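Local atomic coordinates of aminotransferase, class III (PDB entry 3I4J), a protein that probably transfers amino groups between substrates with pyridoxal phosphate as cofactor. Residues Ser373-Ala378 and Gly423-Val428; Arg30-Ser35 and Arg382-Tyr387; Gln328-Leu333 and Leu351-Val356; Ser203-Ala208 and His400-Pro405. The protein carries 1 engineered substitution. All blocks are in the same frame, centred on the assembly; numbering follows the deposited sequence.

Interaction 1. Residues Ser373-Ala378 and Gly423-Val428; sequences SRIGAA and GALEDV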
loop_
_atom_site.group_PDB
_atom_site.type_symbol
_atom_site.label_atom_id
_atom_site.label_comp_id
_atom_site.label_asym_id
_atom_site.label_seq_id
_atom_site.Cartn_x
_atom_site.Cartn_y
_atom_site.Cartn_z
ATOM N N SER C 373 27.590 3.746 -3.424
ATOM C CA SER C 373 26.840 4.622 -4.313
ATOM C C SER C 373 27.730 5.022 -5.484
ATOM O O SER C 373 27.260 5.184 -6.609
ATOM C CB SER C 373 26.383 5.873 -3.558
ATOM O OG SER C 373 27.492 6.570 -3.018
ATOM N N ARG C 374 29.019 5.181 -5.207
ATOM C CA ARG C 374 29.986 5.550 -6.232
ATOM C C ARG C 374 30.097 4.421 -7.248
ATOM O O ARG C 374 30.156 4.662 -8.454
ATOM C CB ARG C 374 31.346 5.835 -5.585
ATOM C CG ARG C 374 31.314 7.044 -4.656
ATOM C CD ARG C 374 32.537 7.147 -3.754
ATOM N NE ARG C 374 32.420 8.287 -2.844
ATOM C CZ ARG C 374 33.265 8.556 -1.853
ATOM N NH1 ARG C 374 34.305 7.764 -1.627
ATOM N NH2 ARG C 374 33.069 9.621 -1.084
ATOM N N ILE C 375 30.119 3.185 -6.761
ATOM C CA ILE C 375 30.198 2.030 -7.644
ATOM C C ILE C 375 28.838 1.819 -8.298
ATOM O O ILE C 375 28.748 1.331 -9.423
ATOM C CB ILE C 375 30.606 0.756 -6.875
ATOM C CG1 ILE C 375 32.055 0.889 -6.401
ATOM C CG2 ILE C 375 30.441 -0.473 -7.763
ATOM C CD1 ILE C 375 32.597 -0.338 -5.704
ATOM N N GLY C 376 27.781 2.194 -7.586
ATOM C CA GLY C 376 26.440 2.051 -8.122
ATOM C C GLY C 376 26.225 2.992 -9.291
ATOM O O GLY C 376 25.639 2.615 -10.306
ATOM N N ALA C 377 26.708 4.222 -9.149
ATOM C CA ALA C 377 26.573 5.222 -10.201
ATOM C C ALA C 377 27.365 4.784 -11.427
ATOM O O ALA C 377 26.889 4.902 -12.559
ATOM C CB ALA C 377 27.077 6.574 -9.706
ATOM N N ALA C 378 28.573 4.276 -11.194
ATOM C CA ALA C 378 29.431 3.815 -12.278
ATOM C C ALA C 378 28.778 2.633 -12.983
ATOM O O ALA C 378 28.849 2.512 -14.208
ATOM C CB ALA C 378 30.799 3.418 -11.735
ATOM N N GLY C 423 33.387 -3.809 -14.713
ATOM C CA GLY C 423 33.681 -2.524 -15.319
ATOM C C GLY C 423 33.482 -1.384 -14.339
ATOM O O GLY C 423 34.287 -0.451 -14.288
ATOM N N ALA C 424 32.402 -1.456 -13.564
ATOM C CA ALA C 424 32.093 -0.434 -12.571
ATOM C C ALA C 424 33.180 -0.400 -11.503
ATOM O O ALA C 424 33.627 0.673 -11.089
ATOM C CB ALA C 424 30.734 -0.720 -11.926
ATOM N N LEU C 425 33.597 -1.579 -11.053
ATOM C CA LEU C 425 34.643 -1.675 -10.041
ATOM C C LEU C 425 35.938 -1.090 -10.595
ATOM O O LEU C 425 36.689 -0.430 -9.877
ATOM C CB LEU C 425 34.854 -3.136 -9.632
ATOM C CG LEU C 425 33.721 -3.778 -8.826
ATOM C CD1 LEU C 425 33.956 -5.278 -8.687
ATOM C CD2 LEU C 425 33.637 -3.117 -7.459
ATOM N N GLU C 426 36.191 -1.332 -11.878
ATOM C CA GLU C 426 37.386 -0.816 -12.534
ATOM C C GLU C 426 37.347 0.712 -12.595
ATOM O O GLU C 426 38.347 1.376 -12.328
ATOM C CB GLU C 426 37.496 -1.391 -13.950
ATOM C CG GLU C 426 38.574 -0.754 -14.826
ATOM C CD GLU C 426 39.975 -0.944 -14.276
ATOM O OE1 GLU C 426 40.357 -2.101 -14.004
ATOM O OE2 GLU C 426 40.698 0.064 -14.121
ATOM N N ASP C 427 36.188 1.265 -12.942
ATOM C CA ASP C 427 36.038 2.715 -13.037
ATOM C C ASP C 427 36.317 3.408 -11.705
ATOM O O ASP C 427 37.049 4.398 -11.650
ATOM C CB ASP C 427 34.622 3.092 -13.498
ATOM C CG ASP C 427 34.241 2.455 -14.822
ATOM O OD1 ASP C 427 35.103 2.371 -15.720
ATOM O OD2 ASP C 427 33.065 2.054 -14.970
ATOM N N VAL C 428 35.733 2.884 -10.633
ATOM C CA VAL C 428 35.897 3.469 -9.308
ATOM C C VAL C 428 37.204 3.094 -8.617
ATOM O O VAL C 428 37.889 3.955 -8.065
ATOM C CB VAL C 428 34.723 3.070 -8.385
ATOM C CG1 VAL C 428 34.888 3.711 -7.017
ATOM C CG2 VAL C 428 33.406 3.494 -9.014
#

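Interaction 2. Residues Arg30-Ser35 and Arg382-Tyr387; sequences RYLDGS and RGLITY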
loop_
_atom_site.group_PDB
_atom_site.type_symbol
_atom_site.label_atom_id
_atom_site.label_comp_id
_atom_site.label_asym_id
_atom_site.label_seq_id
_atom_site.Cartn_x
_atom_site.Cartn_y
_atom_site.Cartn_z
ATOM N N ARG C 30 19.874 0.662 -22.652
ATOM C CA ARG C 30 19.427 -0.605 -22.093
ATOM C C ARG C 30 20.177 -0.875 -20.795
ATOM O O ARG C 30 21.371 -0.593 -20.686
ATOM C CB ARG C 30 19.667 -1.756 -23.068
ATOM C CG ARG C 30 18.931 -3.021 -22.673
ATOM C CD ARG C 30 19.259 -4.201 -23.569
ATOM N NE ARG C 30 20.626 -4.666 -23.380
ATOM C CZ ARG C 30 21.071 -5.847 -23.796
ATOM N NH1 ARG C 30 20.253 -6.675 -24.425
ATOM N NH2 ARG C 30 22.329 -6.206 -23.571
ATOM N N TYR C 31 19.464 -1.424 -19.816
ATOM C CA TYR C 31 20.038 -1.728 -18.512
ATOM C C TYR C 31 19.725 -3.165 -18.105
ATOM O O TYR C 31 18.641 -3.678 -18.381
ATOM C CB TYR C 31 19.435 -0.821 -17.440
ATOM C CG TYR C 31 19.484 0.660 -17.717
ATOM C CD1 TYR C 31 20.454 1.464 -17.126
ATOM C CD2 TYR C 31 18.516 1.272 -18.519
ATOM C CE1 TYR C 31 20.461 2.844 -17.312
ATOM C CE2 TYR C 31 18.515 2.657 -18.713
ATOM C CZ TYR C 31 19.487 3.432 -18.104
ATOM O OH TYR C 31 19.481 4.798 -18.258
ATOM N N LEU C 32 20.677 -3.810 -17.443
ATOM C CA LEU C 32 20.461 -5.159 -16.942
ATOM C C LEU C 32 20.004 -4.886 -15.507
ATOM O O LEU C 32 20.698 -4.208 -14.753
ATOM C CB LEU C 32 21.767 -5.963 -16.957
ATOM C CG LEU C 32 21.661 -7.486 -16.779
ATOM C CD1 LEU C 32 22.986 -8.133 -17.170
ATOM C CD2 LEU C 32 21.295 -7.835 -15.342
ATOM N N ASP C 33 18.823 -5.383 -15.152
ATOM C CA ASP C 33 18.259 -5.172 -13.823
ATOM C C ASP C 33 18.904 -6.115 -12.812
ATOM O O ASP C 33 18.302 -7.110 -12.401
ATOM C CB ASP C 33 16.750 -5.414 -13.865
ATOM C CG ASP C 33 16.020 -4.712 -12.746
ATOM O OD1 ASP C 33 16.683 -4.242 -11.794
ATOM O OD2 ASP C 33 14.779 -4.632 -12.815
ATOM N N GLY C 34 20.126 -5.780 -12.415
ATOM C CA GLY C 34 20.879 -6.607 -11.482
ATOM C C GLY C 34 20.293 -6.787 -10.094
ATOM O O GLY C 34 20.686 -7.706 -9.379
ATOM N N SER C 35 19.364 -5.920 -9.704
ATOM C CA SER C 35 18.741 -6.018 -8.388
ATOM C C SER C 35 17.223 -6.167 -8.487
ATOM O O SER C 35 16.513 -5.967 -7.498
ATOM C CB SER C 35 19.078 -4.782 -7.557
ATOM O OG SER C 35 18.614 -3.612 -8.205
ATOM N N ARG C 382 27.310 2.189 -16.964
ATOM C CA ARG C 382 27.584 1.070 -17.862
ATOM C C ARG C 382 26.346 0.257 -18.205
ATOM O O ARG C 382 26.405 -0.661 -19.021
ATOM C CB ARG C 382 28.648 0.151 -17.258
ATOM C CG ARG C 382 30.061 0.672 -17.425
ATOM C CD ARG C 382 31.054 -0.137 -16.613
ATOM N NE ARG C 382 32.421 0.328 -16.826
ATOM C CZ ARG C 382 33.198 -0.057 -17.832
ATOM N NH1 ARG C 382 32.756 -0.928 -18.729
ATOM N NH2 ARG C 382 34.421 0.437 -17.944
ATOM N N GLY C 383 25.222 0.582 -17.576
ATOM C CA GLY C 383 23.999 -0.137 -17.875
ATOM C C GLY C 383 23.658 -1.269 -16.926
ATOM O O GLY C 383 23.038 -2.254 -17.327
ATOM N N LEU C 384 24.063 -1.133 -15.669
ATOM C CA LEU C 384 23.771 -2.148 -14.664
ATOM C C LEU C 384 23.019 -1.537 -13.485
ATOM O O LEU C 384 23.492 -0.586 -12.863
ATOM C CB LEU C 384 25.062 -2.801 -14.156
ATOM C CG LEU C 384 24.866 -3.842 -13.044
ATOM C CD1 LEU C 384 24.039 -5.004 -13.571
ATOM C CD2 LEU C 384 26.224 -4.331 -12.544
ATOM N N ILE C 385 21.847 -2.089 -13.189
ATOM C CA ILE C 385 21.025 -1.623 -12.081
ATOM C C ILE C 385 21.415 -2.379 -10.809
ATOM O O ILE C 385 21.521 -3.606 -10.821
ATOM C CB ILE C 385 19.520 -1.897 -12.334
ATOM C CG1 ILE C 385 19.068 -1.253 -13.648
ATOM C CG2 ILE C 385 18.692 -1.371 -11.166
ATOM C CD1 ILE C 385 19.204 0.250 -13.671
ATOM N N THR C 386 21.637 -1.642 -9.724
ATOM C CA THR C 386 21.970 -2.245 -8.436
ATOM C C THR C 386 20.953 -1.729 -7.419
ATOM O O THR C 386 20.169 -0.832 -7.728
ATOM C CB THR C 386 23.407 -1.887 -7.983
ATOM O OG1 THR C 386 23.559 -0.466 -7.924
ATOM C CG2 THR C 386 24.424 -2.466 -8.949
ATOM N N TYR C 387 20.957 -2.282 -6.210
ATOM C CA TYR C 387 19.982 -1.869 -5.208
ATOM C C TYR C 387 20.037 -0.374 -4.917
ATOM O O TYR C 387 18.997 0.262 -4.729
ATOM C CB TYR C 387 20.186 -2.648 -3.910
ATOM C CG TYR C 387 18.944 -2.712 -3.049
ATOM C CD1 TYR C 387 17.920 -3.614 -3.342
ATOM C CD2 TYR C 387 18.788 -1.872 -1.947
ATOM C CE1 TYR C 387 16.771 -3.683 -2.556
ATOM C CE2 TYR C 387 17.639 -1.931 -1.150
ATOM C CZ TYR C 387 16.637 -2.839 -1.461
ATOM O OH TYR C 387 15.510 -2.917 -0.676
#

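Interaction 3. Residues Gln328-Leu333 and Leu351-Val356; sequences QLLAGL and LLLGVV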
loop_
_atom_site.group_PDB
_atom_site.type_symbol
_atom_site.label_atom_id
_atom_site.label_comp_id
_atom_site.label_asym_id
_atom_site.label_seq_id
_atom_site.Cartn_x
_atom_site.Cartn_y
_atom_site.Cartn_z
ATOM N N GLN C 328 26.293 -19.675 -9.462
ATOM C CA GLN C 328 27.118 -19.127 -10.532
ATOM C C GLN C 328 27.512 -17.680 -10.247
ATOM O O GLN C 328 28.675 -17.306 -10.377
ATOM C CB GLN C 328 26.372 -19.188 -11.871
ATOM C CG GLN C 328 27.117 -18.501 -13.009
ATOM C CD GLN C 328 26.288 -18.375 -14.270
ATOM O OE1 GLN C 328 25.077 -18.605 -14.259
ATOM N NE2 GLN C 328 26.934 -17.991 -15.363
ATOM N N LEU C 329 26.540 -16.862 -9.858
ATOM C CA LEU C 329 26.826 -15.460 -9.579
ATOM C C LEU C 329 27.760 -15.311 -8.376
ATOM O O LEU C 329 28.689 -14.507 -8.409
ATOM C CB LEU C 329 25.516 -14.691 -9.362
ATOM C CG LEU C 329 25.561 -13.162 -9.222
ATOM C CD1 LEU C 329 26.495 -12.550 -10.259
ATOM C CD2 LEU C 329 24.144 -12.616 -9.393
ATOM N N LEU C 330 27.530 -16.091 -7.326
ATOM C CA LEU C 330 28.385 -16.020 -6.142
ATOM C C LEU C 330 29.825 -16.372 -6.513
ATOM O O LEU C 330 30.765 -15.713 -6.073
ATOM C CB LEU C 330 27.889 -16.982 -5.053
ATOM C CG LEU C 330 28.801 -17.108 -3.824
ATOM C CD1 LEU C 330 29.013 -15.738 -3.185
ATOM C CD2 LEU C 330 28.177 -18.079 -2.822
ATOM N N ALA C 331 29.992 -17.413 -7.328
ATOM C CA ALA C 331 31.321 -17.843 -7.752
ATOM C C ALA C 331 31.992 -16.713 -8.524
ATOM O O ALA C 331 33.196 -16.490 -8.397
ATOM C CB ALA C 331 31.214 -19.092 -8.625
ATOM N N GLY C 332 31.199 -16.000 -9.319
ATOM C CA GLY C 332 31.727 -14.895 -10.096
ATOM C C GLY C 332 32.200 -13.745 -9.227
ATOM O O GLY C 332 33.238 -13.136 -9.498
ATOM N N LEU C 333 31.440 -13.439 -8.181
ATOM C CA LEU C 333 31.810 -12.360 -7.270
ATOM C C LEU C 333 33.077 -12.739 -6.507
ATOM O O LEU C 333 33.934 -11.892 -6.242
ATOM C CB LEU C 333 30.674 -12.082 -6.285
ATOM C CG LEU C 333 29.338 -11.606 -6.873
ATOM C CD1 LEU C 333 28.293 -11.535 -5.761
ATOM C CD2 LEU C 333 29.517 -10.244 -7.538
ATOM N N LEU C 351 19.648 -16.254 -5.025
ATOM C CA LEU C 351 19.921 -15.034 -5.772
ATOM C C LEU C 351 19.802 -13.750 -4.955
ATOM O O LEU C 351 19.354 -12.713 -5.449
ATOM C CB LEU C 351 19.047 -14.959 -7.031
ATOM C CG LEU C 351 19.622 -15.720 -8.238
ATOM C CD1 LEU C 351 18.610 -15.757 -9.382
ATOM C CD2 LEU C 351 20.919 -15.049 -8.688
ATOM N N LEU C 352 20.189 -13.842 -3.686
ATOM C CA LEU C 352 20.230 -12.689 -2.797
ATOM C C LEU C 352 21.708 -12.668 -2.410
ATOM O O LEU C 352 22.173 -13.523 -1.657
ATOM C CB LEU C 352 19.347 -12.898 -1.564
ATOM C CG LEU C 352 19.430 -11.792 -0.508
ATOM C CD1 LEU C 352 19.286 -10.441 -1.176
ATOM C CD2 LEU C 352 18.345 -11.988 0.544
ATOM N N LEU C 353 22.454 -11.712 -2.951
ATOM C CA LEU C 353 23.886 -11.647 -2.681
ATOM C C LEU C 353 24.324 -10.284 -2.180
ATOM O O LEU C 353 23.624 -9.290 -2.362
ATOM C CB LEU C 353 24.674 -12.001 -3.946
ATOM C CG LEU C 353 24.332 -13.331 -4.626
ATOM C CD1 LEU C 353 23.284 -13.107 -5.717
ATOM C CD2 LEU C 353 25.594 -13.934 -5.222
ATOM N N GLY C 354 25.497 -10.245 -1.553
ATOM C CA GLY C 354 26.001 -8.990 -1.037
ATOM C C GLY C 354 27.503 -8.869 -1.168
ATOM O O GLY C 354 28.229 -9.865 -1.138
ATOM N N VAL C 355 27.963 -7.634 -1.330
ATOM C CA VAL C 355 29.384 -7.338 -1.451
ATOM C C VAL C 355 29.695 -6.223 -0.470
ATOM O O VAL C 355 29.082 -5.156 -0.518
ATOM C CB VAL C 355 29.743 -6.860 -2.885
ATOM C CG1 VAL C 355 31.220 -6.477 -2.957
ATOM C CG2 VAL C 355 29.438 -7.956 -3.889
ATOM N N VAL C 356 30.625 -6.484 0.444
ATOM C CA VAL C 356 31.026 -5.486 1.426
ATOM C C VAL C 356 32.325 -4.869 0.921
ATOM O O VAL C 356 33.281 -5.583 0.616
ATOM C CB VAL C 356 31.253 -6.129 2.807
ATOM C CG1 VAL C 356 31.698 -5.071 3.809
ATOM C CG2 VAL C 356 29.973 -6.806 3.270
#

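Interaction 4. Residues Ser203-Ala208 and His400-Pro405; sequences SDAALA and HLLLGP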
loop_
_atom_site.group_PDB
_atom_site.type_symbol
_atom_site.label_atom_id
_atom_site.label_comp_id
_atom_site.label_asym_id
_atom_site.label_seq_id
_atom_site.Cartn_x
_atom_site.Cartn_y
_atom_site.Cartn_z
ATOM N N SER C 203 20.068 -3.823 5.075
ATOM C CA SER C 203 20.806 -3.465 6.288
ATOM C C SER C 203 22.211 -4.060 6.379
ATOM O O SER C 203 23.144 -3.398 6.834
ATOM C CB SER C 203 20.000 -3.863 7.528
ATOM O OG SER C 203 19.778 -5.261 7.562
ATOM N N ASP C 204 22.356 -5.312 5.960
ATOM C CA ASP C 204 23.645 -5.992 5.978
ATOM C C ASP C 204 23.560 -7.002 4.844
ATOM O O ASP C 204 23.280 -8.179 5.064
ATOM C CB ASP C 204 23.861 -6.717 7.306
ATOM C CG ASP C 204 25.331 -6.894 7.640
ATOM O OD1 ASP C 204 26.126 -7.196 6.725
ATOM O OD2 ASP C 204 25.692 -6.738 8.824
ATOM N N ALA C 205 23.797 -6.507 3.634
ATOM C CA ALA C 205 23.714 -7.281 2.400
ATOM C C ALA C 205 23.926 -8.790 2.448
ATOM O O ALA C 205 25.056 -9.276 2.485
ATOM C CB ALA C 205 24.647 -6.668 1.350
ATOM N N ALA C 206 22.816 -9.521 2.426
ATOM C CA ALA C 206 22.823 -10.977 2.397
ATOM C C ALA C 206 23.478 -11.710 3.559
ATOM O O ALA C 206 23.916 -12.851 3.400
ATOM C CB ALA C 206 23.439 -11.452 1.083
ATOM N N LEU C 207 23.547 -11.071 4.719
ATOM C CA LEU C 207 24.131 -11.730 5.886
ATOM C C LEU C 207 23.236 -12.910 6.250
ATOM O O LEU C 207 22.025 -12.755 6.402
ATOM C CB LEU C 207 24.208 -10.765 7.070
ATOM C CG LEU C 207 24.749 -11.405 8.354
ATOM C CD1 LEU C 207 26.192 -11.834 8.122
ATOM C CD2 LEU C 207 24.663 -10.418 9.510
ATOM N N ALA C 208 23.835 -14.089 6.389
ATOM C CA ALA C 208 23.080 -15.285 6.730
ATOM C C ALA C 208 23.747 -16.036 7.873
ATOM O O ALA C 208 24.968 -16.191 7.895
ATOM C CB ALA C 208 22.960 -16.198 5.517
ATOM N N HIS C 400 28.052 -1.309 1.370
ATOM C CA HIS C 400 27.512 -2.606 0.967
ATOM C C HIS C 400 26.785 -2.516 -0.366
ATOM O O HIS C 400 26.145 -1.513 -0.669
ATOM C CB HIS C 400 26.526 -3.131 2.015
ATOM C CG HIS C 400 27.174 -3.642 3.262
ATOM N ND1 HIS C 400 28.284 -3.048 3.822
ATOM C CD2 HIS C 400 26.836 -4.662 4.086
ATOM C CE1 HIS C 400 28.601 -3.679 4.940
ATOM N NE2 HIS C 400 27.737 -4.661 5.123
ATOM N N LEU C 401 26.891 -3.578 -1.156
ATOM C CA LEU C 401 26.222 -3.646 -2.446
ATOM C C LEU C 401 25.308 -4.867 -2.411
ATOM O O LEU C 401 25.766 -5.983 -2.167
ATOM C CB LEU C 401 27.249 -3.792 -3.574
ATOM C CG LEU C 401 26.705 -3.874 -5.006
ATOM C CD1 LEU C 401 25.884 -2.632 -5.332
ATOM C CD2 LEU C 401 27.869 -4.006 -5.975
ATOM N N LEU C 402 24.016 -4.652 -2.629
ATOM C CA LEU C 402 23.060 -5.751 -2.622
ATOM C C LEU C 402 22.707 -6.107 -4.063
ATOM O O LEU C 402 22.287 -5.251 -4.837
ATOM C CB LEU C 402 21.800 -5.354 -1.840
ATOM C CG LEU C 402 20.800 -6.462 -1.490
ATOM C CD1 LEU C 402 21.501 -7.558 -0.702
ATOM C CD2 LEU C 402 19.655 -5.888 -0.671
ATOM N N LEU C 403 22.895 -7.373 -4.420
ATOM C CA LEU C 403 22.596 -7.838 -5.769
ATOM C C LEU C 403 21.524 -8.920 -5.744
ATOM O O LEU C 403 21.400 -9.676 -4.784
ATOM C CB LEU C 403 23.864 -8.383 -6.434
ATOM C CG LEU C 403 25.016 -7.397 -6.659
ATOM C CD1 LEU C 403 26.276 -8.155 -7.075
ATOM C CD2 LEU C 403 24.622 -6.383 -7.724
ATOM N N GLY C 404 20.748 -8.992 -6.815
ATOM C CA GLY C 404 19.697 -9.981 -6.883
ATOM C C GLY C 404 18.865 -9.799 -8.131
ATOM O O GLY C 404 17.814 -9.162 -8.092
ATOM N N PRO C 405 19.321 -10.346 -9.264
ATOM C CA PRO C 405 18.601 -10.238 -10.532
ATOM C C PRO C 405 17.388 -11.168 -10.533
ATOM O O PRO C 405 17.200 -11.959 -9.604
ATOM C CB PRO C 405 19.658 -10.654 -11.554
ATOM C CG PRO C 405 20.427 -11.712 -10.800
ATOM C CD PRO C 405 20.590 -11.082 -9.433
#

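Interaction 1. Residues Ser373-Ala378 and Gly423-Val428
Ile375 on helix 372-382 and Leu425, Ala424 and Val428 on helix 411-428 form the centre of a contact between two helices of the small C-terminal domain, in the fold type I architecture to which class-III aminotransferases belong. The axes of the two short segments pass 8.4 Å apart at 121°.

The apolar contacts carry most of the area. Ile375 holds CG1 beside its own backbone N, anti to the carbonyl carbon (chi1 -68°), and CD1 at its end meets Leu425 CD2 at 3.4 Å, tighter than usual for two methyls. Ile375 CG1 meets Val428 CG2 at 3.9 Å, with these two side chains crossing at about a right angle. Val428 CG2 also lies against Ala378 CB at 3.8 Å, so this one methyl sits among Arg374, Ile375 and Ala378. The methyls of Ala378 and Ala424 meet at 4.1 Å, at the pair whose CA atoms come nearest, 5.0 Å apart.

Polar groups act mainly as walls for these methyls. The carbonyl Arg374 O, already accepting the helical bond from Ala378 N, lies 3.5 Å from Val428 CG2. At the rim Asp427 turns its OD2 past Ala378 CB, but that carboxylate is paired with Arg382 in a salt bridge. Between the two segments themselves the cohesion is therefore apolar: fitted methyls and alanines, rather than polar bonds, set how near the helices can come.

Interaction 2. Residues Arg30-Ser35 and Arg382-Tyr387
Ile385 turns its side chain into the segment 30-35 and is shared between Tyr31, Asp33 and Ser35. Its CG1 arm, beside the backbone N at chi1 -56°, runs to Tyr31, with CG1 3.8 Å from Tyr31 CB and CD1 3.9 Å from Tyr31 CD1; the two side chains meet at a slant, and the methyl reaches the ring obliquely. The CG2 branch takes the other direction, lying 3.6 Å from Asp33 OD1 and next to Ser35 OG. These polar ends have other partners: Asp33 OD1 and Ser35 OG bond to the backbone of Gly37, and Tyr31 OH to Asp25. Phe69 of the second subunit meets the Tyr31 ring edge-to-face.

Leu384 points the opposite way from Ile385. Its CD1 lies 3.6 Å from Leu32 O and 4.2 Å from Leu32 CB, and both leucines reach Leu417 and Leu420 of helix 411-428.

The backbones run side by side in the same sense, 20° apart, and form a single parallel bridge between Leu32 and Leu384. Leu32 N bonds to Gly383 O at 2.8 Å, and Ile385 N to Leu32 O at 2.9 Å with a nearly straight N-H...O of 173°. Gly383, at positive phi, ends helix 372-382 in a Schellman motif, and its CA lies against Arg30 O and the Tyr31 ring.

The two backbone bonds thus fix the register of strand 30-32, an outer strand of the N-terminal antiparallel sheet, on the chain leaving the helix, while Ile385 and Leu384 pack on two sides of the junction, the former near the dimer interface.

Interaction 3. Residues Gln328-Leu333 and Leu351-Val356
Leu353 meets Leu329, Leu330 and Leu333 without any flat side chain between them; the faces in question are those of a helix and a beta-sheet. This is alpha/beta packing in the C-terminal part of the chain: helix 318-339 lies on strand 352-357, the middle strand of a three-stranded antiparallel sheet, with the short segments 8° from parallel and their axes 9.6 Å apart. One face of the strand, with Leu353 and Val355, looks to the helix, and Leu351 joins it from the loop before; the other, with Leu352, looks toward Val199 and Cys240.

Leu353 fills the middle. CG stands beside its backbone N at chi1 -54°, and an unusual chi2 of 93° turns the two methyls to different partners: CD1 to Leu329 CD2 at 3.8 Å, and CD2 in among the helical residues, 3.8 Å from Leu330 CB and 3.6 Å from Leu330 N. Leu333 CD1 closes on the same CD2 at 3.7 Å, the two side chains lying at a slant.

At one end Leu329 CD2 also reaches Leu351 CD2, 4.1 Å away, the two leucines crossing at about a right angle. Leu418 and Leu421 of helix 411-428 border Leu329 and Leu333, so the contact is buried in a wider apolar core. Further along the strand Leu333 CD1 makes its looser touch with Val355 CG2, at 4.2 Å.

Interaction 4. Residues Ser203-Ala208 and His400-Pro405
Ala205 lies against Leu402 and Leu401 at the tip of a type II beta turn, Asp204 to Leu207, that brings a loop following strand 191-196 of the seven-stranded sheet onto strand 400-403 of the small antiparallel sheet. The turn is closed by Leu207 N bonding to Asp204 O at 2.9 Å, with Ala206 at positive phi.

Packing is close on the Ala205 side. Its methyl CB points into the strand and sits 3.8 Å from the carbonyl Leu401 O and 3.9 Å from Leu402 CD1. Leu402 CG is anti to its backbone N (chi1 -168°), and its CD1 also lies 3.8 Å from Ala205 CA, with Ala206 N nearby. All of these residues are buried.

The other side is looser and belongs to His400, which is partly exposed. Asp204 OD1 and Ala205 N lie at the edge of its ring, near the ring plane, while the carboxylate plane is tilted 66° from it. His400 NE2 gives only a weak hydrogen bond to Asp204 OD1, 3.4 Å long and bent to 135°. Both carboxylate oxygens have salt-bridge partners, OD1 in Arg347 and OD2 in Lys165. Arg347 also bonds to Ala205 O, tying the turn to strand 343-349. Next to NE2 on the ring, His400 CD2 comes to 3.6 Å from Ala205 N.

How the interactions relate
From the N terminus, segment 30-35 opens the loop of interaction 2 and 203-208 that of interaction 4. Interaction 3 is the first to close, at 351-356, nested inside both. Segment 373-378 then opens interaction 1; interaction 2 closes at 382-387, interaction 4 at 400-405 and interaction 1 last, at 423-428, so interactions 1, 2 and 4 all cross one another. Interactions 3 and 4 share a sheet through strands 352-357 and 400-403. Interaction 2 meets interaction 4 at Gly34 and Gly404, and interaction 1 through Arg382. Together they join strand 30-32 of the N-terminal sheet, the C-terminal helices and small sheet, and a loop from the large sheet.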